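Local coordinates for protein IG hypothetical 16092 (Bacillus cereus ATCC 14579, PDB 1YQH) that is of unknown function but, as a member of the UPF0045 (DUF77) family, may bind thiamine or a related small molecule, at residues Gln7-Phe12 with Thr88-Asp93; Asp28-Val33 with Lys62-Ala67. All blocks are in the same frame, centred on the assembly; numbering follows the deposited sequence.

Overall arrangement
The chain folds as a ferredoxin-like sandwich, strand-helix-strand-strand-helix-strand, with an antiparallel sheet covered on one face by helices 23-36 and 54-70. Contact 1 lies where strand 8-17 begins and fastens the tail after strand 75-84 to it; contact 2 joins the two helices to each other. Their centres are about 20 Å apart, on opposite sides of the chain's centre, and contact 2 lies within the part of the sequence that contact 1 spans. The strand bridges them: Phe12 CE1 lies 3.7 Å from Ala64 CB. Both contacts also reach the second subunit, through Thr9 and Ile92 in contact 1 and Ile31 in contact 2.

Contact 1: Gln7-Phe12 with Thr88-Asp93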
# COMPACT_ATOMS: atom_id res chain seq x y z
N GLN A 7 -11.80 -18.37 -2.20
CA GLN A 7 -10.87 -17.52 -2.93
C GLN A 7 -10.56 -16.24 -2.17
O GLN A 7 -11.37 -15.77 -1.36
CB GLN A 7 -11.43 -17.17 -4.30
CG GLN A 7 -11.16 -18.23 -5.36
CD GLN A 7 -11.87 -17.95 -6.67
OE1 GLN A 7 -11.37 -18.30 -7.73
NE2 GLN A 7 -13.02 -17.31 -6.60
N VAL A 8 -9.38 -15.70 -2.42
CA VAL A 8 -9.07 -14.32 -2.06
C VAL A 8 -8.89 -13.55 -3.37
O VAL A 8 -8.69 -14.13 -4.45
CB VAL A 8 -7.79 -14.15 -1.15
CG1 VAL A 8 -7.91 -14.98 0.12
CG2 VAL A 8 -6.50 -14.51 -1.90
N THR A 9 -8.99 -12.23 -3.27
CA THR A 9 -8.56 -11.34 -4.33
C THR A 9 -7.40 -10.52 -3.73
O THR A 9 -7.41 -10.19 -2.54
CB THR A 9 -9.75 -10.47 -4.81
OG1 THR A 9 -10.78 -11.34 -5.34
CG2 THR A 9 -9.33 -9.51 -5.90
N MSE A 10 -6.40 -10.24 -4.55
CA MSE A 10 -5.17 -9.60 -4.09
C MSE A 10 -4.68 -8.68 -5.22
O MSE A 10 -4.97 -8.93 -6.39
CB MSE A 10 -4.14 -10.70 -3.83
CG MSE A 10 -2.83 -10.25 -3.23
SE MSE A 10 -1.66 -11.79 -3.09
CE MSE A 10 -2.66 -12.86 -1.76
N SER A 11 -3.98 -7.61 -4.86
CA SER A 11 -3.17 -6.92 -5.84
C SER A 11 -1.75 -6.81 -5.33
O SER A 11 -1.50 -6.88 -4.12
CB SER A 11 -3.73 -5.54 -6.20
OG SER A 11 -3.66 -4.65 -5.10
N PHE A 12 -0.81 -6.66 -6.26
CA PHE A 12 0.57 -6.47 -5.84
C PHE A 12 1.34 -5.70 -6.89
O PHE A 12 0.94 -5.64 -8.07
CB PHE A 12 1.26 -7.84 -5.57
CG PHE A 12 1.84 -8.50 -6.81
CD1 PHE A 12 3.22 -8.45 -7.05
CD2 PHE A 12 1.02 -9.17 -7.72
CE1 PHE A 12 3.77 -9.05 -8.18
CE2 PHE A 12 1.57 -9.78 -8.85
CZ PHE A 12 2.94 -9.72 -9.09
N THR A 88 -16.89 -17.01 2.77
CA THR A 88 -17.59 -17.20 1.50
C THR A 88 -16.76 -16.78 0.28
O THR A 88 -17.19 -16.95 -0.87
CB THR A 88 -18.91 -16.44 1.49
OG1 THR A 88 -18.66 -15.07 1.83
CG2 THR A 88 -19.88 -17.06 2.50
N GLY A 89 -15.56 -16.26 0.54
CA GLY A 89 -14.63 -15.89 -0.53
C GLY A 89 -14.95 -14.53 -1.11
O GLY A 89 -16.03 -13.97 -0.86
N VAL A 90 -14.02 -14.00 -1.88
CA VAL A 90 -14.20 -12.72 -2.57
C VAL A 90 -13.58 -12.85 -3.96
O VAL A 90 -12.53 -13.47 -4.13
CB VAL A 90 -13.59 -11.54 -1.77
CG1 VAL A 90 -12.13 -11.80 -1.45
CG2 VAL A 90 -13.79 -10.19 -2.50
N THR A 91 -14.26 -12.27 -4.95
CA THR A 91 -13.88 -12.40 -6.36
C THR A 91 -13.69 -11.03 -7.00
O THR A 91 -14.19 -10.02 -6.52
CB THR A 91 -14.94 -13.17 -7.18
OG1 THR A 91 -16.19 -12.47 -7.12
CG2 THR A 91 -15.11 -14.60 -6.64
N ILE A 92 -12.96 -11.02 -8.12
CA ILE A 92 -12.78 -9.81 -8.89
C ILE A 92 -14.15 -9.31 -9.38
O ILE A 92 -14.49 -8.13 -9.23
CB ILE A 92 -11.85 -10.05 -10.09
CG1 ILE A 92 -10.42 -10.31 -9.58
CG2 ILE A 92 -11.90 -8.85 -11.06
CD1 ILE A 92 -9.40 -10.80 -10.64
N ASP A 93 -14.93 -10.22 -9.94
CA ASP A 93 -16.20 -9.84 -10.56
C ASP A 93 -17.15 -9.17 -9.58
O ASP A 93 -17.83 -8.22 -9.94
CB ASP A 93 -16.84 -11.04 -11.25
CG ASP A 93 -16.10 -11.45 -12.51
OD1 ASP A 93 -15.27 -10.67 -13.00
OD2 ASP A 93 -16.36 -12.56 -13.04
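Gln7 and Thr9, near the N-terminal end of strand 8-17, an inner strand of the ferredoxin-like sheet, meet Val90 and Ile92 of the tail that runs from the last strand into helix 92-96. Over three residues the backbones advance in the same direction, and their CA separation grows from 4.7 Å at Gln7-Gly89 to 5.8 Å at Thr9-Thr91, so the tail diverges from the strand. Two hydrogen bonds join them. Val90 N donates to Gln7 O at 3.2 Å with an angle of 156° at the hydrogen, and Gly89 CA adds a CA-H...O contact to the same oxygen. In the other bond Thr9 OG1 donates to Val90 O at 3.0 Å; the hydroxyl sits well above the carbonyl plane, 57° out of it. Thr9 chi1 of -62° serves this bond by setting OG1 beside its own backbone N and turning CG2 toward Ile92, whose side chain it crosses at about a right angle.

Val8, Met10 and Phe12 turn to helix 54-70; Thr9, on the other face of the strand, touches Ala45 of the second subunit, as does Ile92 of the tail. Thr91 begins helix 92-96 with a capping box: its OG1 caps a backbone N just beyond the segment, and Glu94 OE1 accepts from Thr91 N. Val90 CG1, held between its own N and carbonyl carbon, packs against the strand backbone, 3.7 Å from Thr9 N, while the apolar pair of the contact is Thr9 CG2 and Ile92 CG1, 3.9 Å apart.

Contact 2: Asp28-Val33 with Lys62-Ala67; sequences DKAIEV and KRAQQA
Ala30 and Ala64 lie abreast at the closest point of the two helices of the ferredoxin-like sandwich, which pack side by side. The short axes run nearly antiparallel, at 153°, and approach to 7.6 Å, a spacing made possible by methyl side chains: the CA atoms of Ala30 and Ala64 are only 4.2 Å apart. Ala30 CB rests 3.5 Å from Ala64 O, and the methyls themselves stand 4.0 Å from each other. One turn along, Ala67 CB lies against Lys29 O at 3.5 Å, so that methyls meet backbone oxygens of the opposing helix in both directions.

Val33 is the branched side chain of the seam. With chi1 at 171°, CG1 is anti to the backbone N and CG2 beside it, and the two methyls go to different neighbours. CG2 touches Ala67 CB at 3.7 Å, and CG1 reaches Arg63, lying 3.6 Å from its NH1. The arginine chain bends at chi3 (-69°), which brings the guanidinium back to Val33 CG1 obliquely, while its NE is held by a salt bridge to Asp59. On the neighbouring helix, Lys29 bends at chi2 and chi3 so that NZ returns to Glu32 OE2 at 2.8 Å, on the syn side of the carboxylate.

Ala30 and Ala64 are buried, Ala30 resting on Val14 of strand 8-17, whereas Lys29 and Arg63 are exposed. No hydrogen bond crosses between the segments: the helices are held here by close apolar packing, while the charged residues at this seam, Lys29 and Arg63, pair within their own helices, with Glu32 and Asp59.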
# COMPACT_ATOMS: atom_id res chain seq x y z
N ASP A 28 9.06 -7.02 -16.31
CA ASP A 28 8.52 -7.99 -17.26
C ASP A 28 8.74 -9.45 -16.82
O ASP A 28 7.96 -10.33 -17.17
CB ASP A 28 9.12 -7.74 -18.63
CG ASP A 28 8.44 -8.53 -19.71
OD1 ASP A 28 7.24 -8.29 -19.96
OD2 ASP A 28 9.11 -9.38 -20.31
N LYS A 29 9.81 -9.70 -16.06
CA LYS A 29 10.08 -11.03 -15.55
C LYS A 29 9.18 -11.36 -14.36
O LYS A 29 8.79 -12.52 -14.17
CB LYS A 29 11.56 -11.18 -15.18
CG LYS A 29 12.53 -11.00 -16.37
CD LYS A 29 12.23 -11.93 -17.54
CE LYS A 29 12.62 -13.36 -17.28
NZ LYS A 29 12.43 -14.23 -18.50
N ALA A 30 8.84 -10.35 -13.58
CA ALA A 30 7.87 -10.53 -12.49
C ALA A 30 6.49 -10.82 -13.06
O ALA A 30 5.81 -11.75 -12.61
CB ALA A 30 7.84 -9.29 -11.58
N ILE A 31 6.07 -10.07 -14.08
CA ILE A 31 4.75 -10.32 -14.68
C ILE A 31 4.72 -11.70 -15.36
O ILE A 31 3.69 -12.39 -15.34
CB ILE A 31 4.32 -9.17 -15.62
CG1 ILE A 31 4.23 -7.85 -14.85
CG2 ILE A 31 3.00 -9.50 -16.33
CD1 ILE A 31 3.23 -7.85 -13.72
N GLU A 32 5.85 -12.13 -15.92
CA GLU A 32 5.94 -13.47 -16.52
C GLU A 32 5.58 -14.56 -15.49
O GLU A 32 4.88 -15.53 -15.81
CB GLU A 32 7.34 -13.71 -17.08
CG GLU A 32 7.49 -15.01 -17.86
CD GLU A 32 8.87 -15.15 -18.47
OE1 GLU A 32 8.95 -15.26 -19.71
OE2 GLU A 32 9.86 -15.15 -17.70
N VAL A 33 6.02 -14.38 -14.25
CA VAL A 33 5.66 -15.33 -13.19
C VAL A 33 4.13 -15.40 -13.06
O VAL A 33 3.56 -16.50 -13.00
CB VAL A 33 6.31 -14.97 -11.84
CG1 VAL A 33 5.76 -15.84 -10.72
CG2 VAL A 33 7.84 -15.11 -11.94
N LYS A 62 5.86 -13.98 -4.11
CA LYS A 62 7.24 -14.30 -3.70
C LYS A 62 8.11 -14.62 -4.91
O LYS A 62 9.25 -14.16 -5.02
CB LYS A 62 7.25 -15.47 -2.72
CG LYS A 62 6.70 -15.08 -1.37
CD LYS A 62 6.28 -16.29 -0.55
CE LYS A 62 7.47 -17.11 -0.14
NZ LYS A 62 7.07 -18.27 0.73
N ARG A 63 7.57 -15.39 -5.84
CA ARG A 63 8.37 -15.77 -7.00
C ARG A 63 8.55 -14.60 -7.95
O ARG A 63 9.57 -14.52 -8.63
CB ARG A 63 7.80 -17.02 -7.67
CG ARG A 63 8.04 -18.25 -6.80
CD ARG A 63 7.63 -19.53 -7.48
NE ARG A 63 6.19 -19.60 -7.62
CZ ARG A 63 5.57 -19.47 -8.77
NH1 ARG A 63 6.28 -19.28 -9.87
NH2 ARG A 63 4.25 -19.52 -8.83
N ALA A 64 7.56 -13.70 -7.97
CA ALA A 64 7.60 -12.50 -8.82
C ALA A 64 8.71 -11.59 -8.33
O ALA A 64 9.53 -11.13 -9.12
CB ALA A 64 6.26 -11.75 -8.79
N GLN A 65 8.76 -11.34 -7.02
CA GLN A 65 9.85 -10.50 -6.51
C GLN A 65 11.22 -11.17 -6.69
O GLN A 65 12.20 -10.49 -7.01
CB GLN A 65 9.58 -10.00 -5.08
CG GLN A 65 9.81 -10.97 -3.99
CD GLN A 65 9.62 -10.40 -2.58
OE1 GLN A 65 9.34 -9.21 -2.36
NE2 GLN A 65 9.78 -11.26 -1.61
N GLN A 66 11.30 -12.49 -6.54
CA GLN A 66 12.55 -13.19 -6.80
C GLN A 66 12.94 -13.09 -8.28
O GLN A 66 14.12 -12.95 -8.60
CB GLN A 66 12.52 -14.66 -6.33
CG GLN A 66 13.84 -15.40 -6.54
CD GLN A 66 14.99 -14.79 -5.77
OE1 GLN A 66 16.09 -14.61 -6.31
NE2 GLN A 66 14.75 -14.48 -4.50
N ALA A 67 11.95 -13.15 -9.17
CA ALA A 67 12.23 -13.00 -10.61
C ALA A 67 12.92 -11.66 -10.91
O ALA A 67 13.80 -11.58 -11.78
CB ALA A 67 10.96 -13.15 -11.45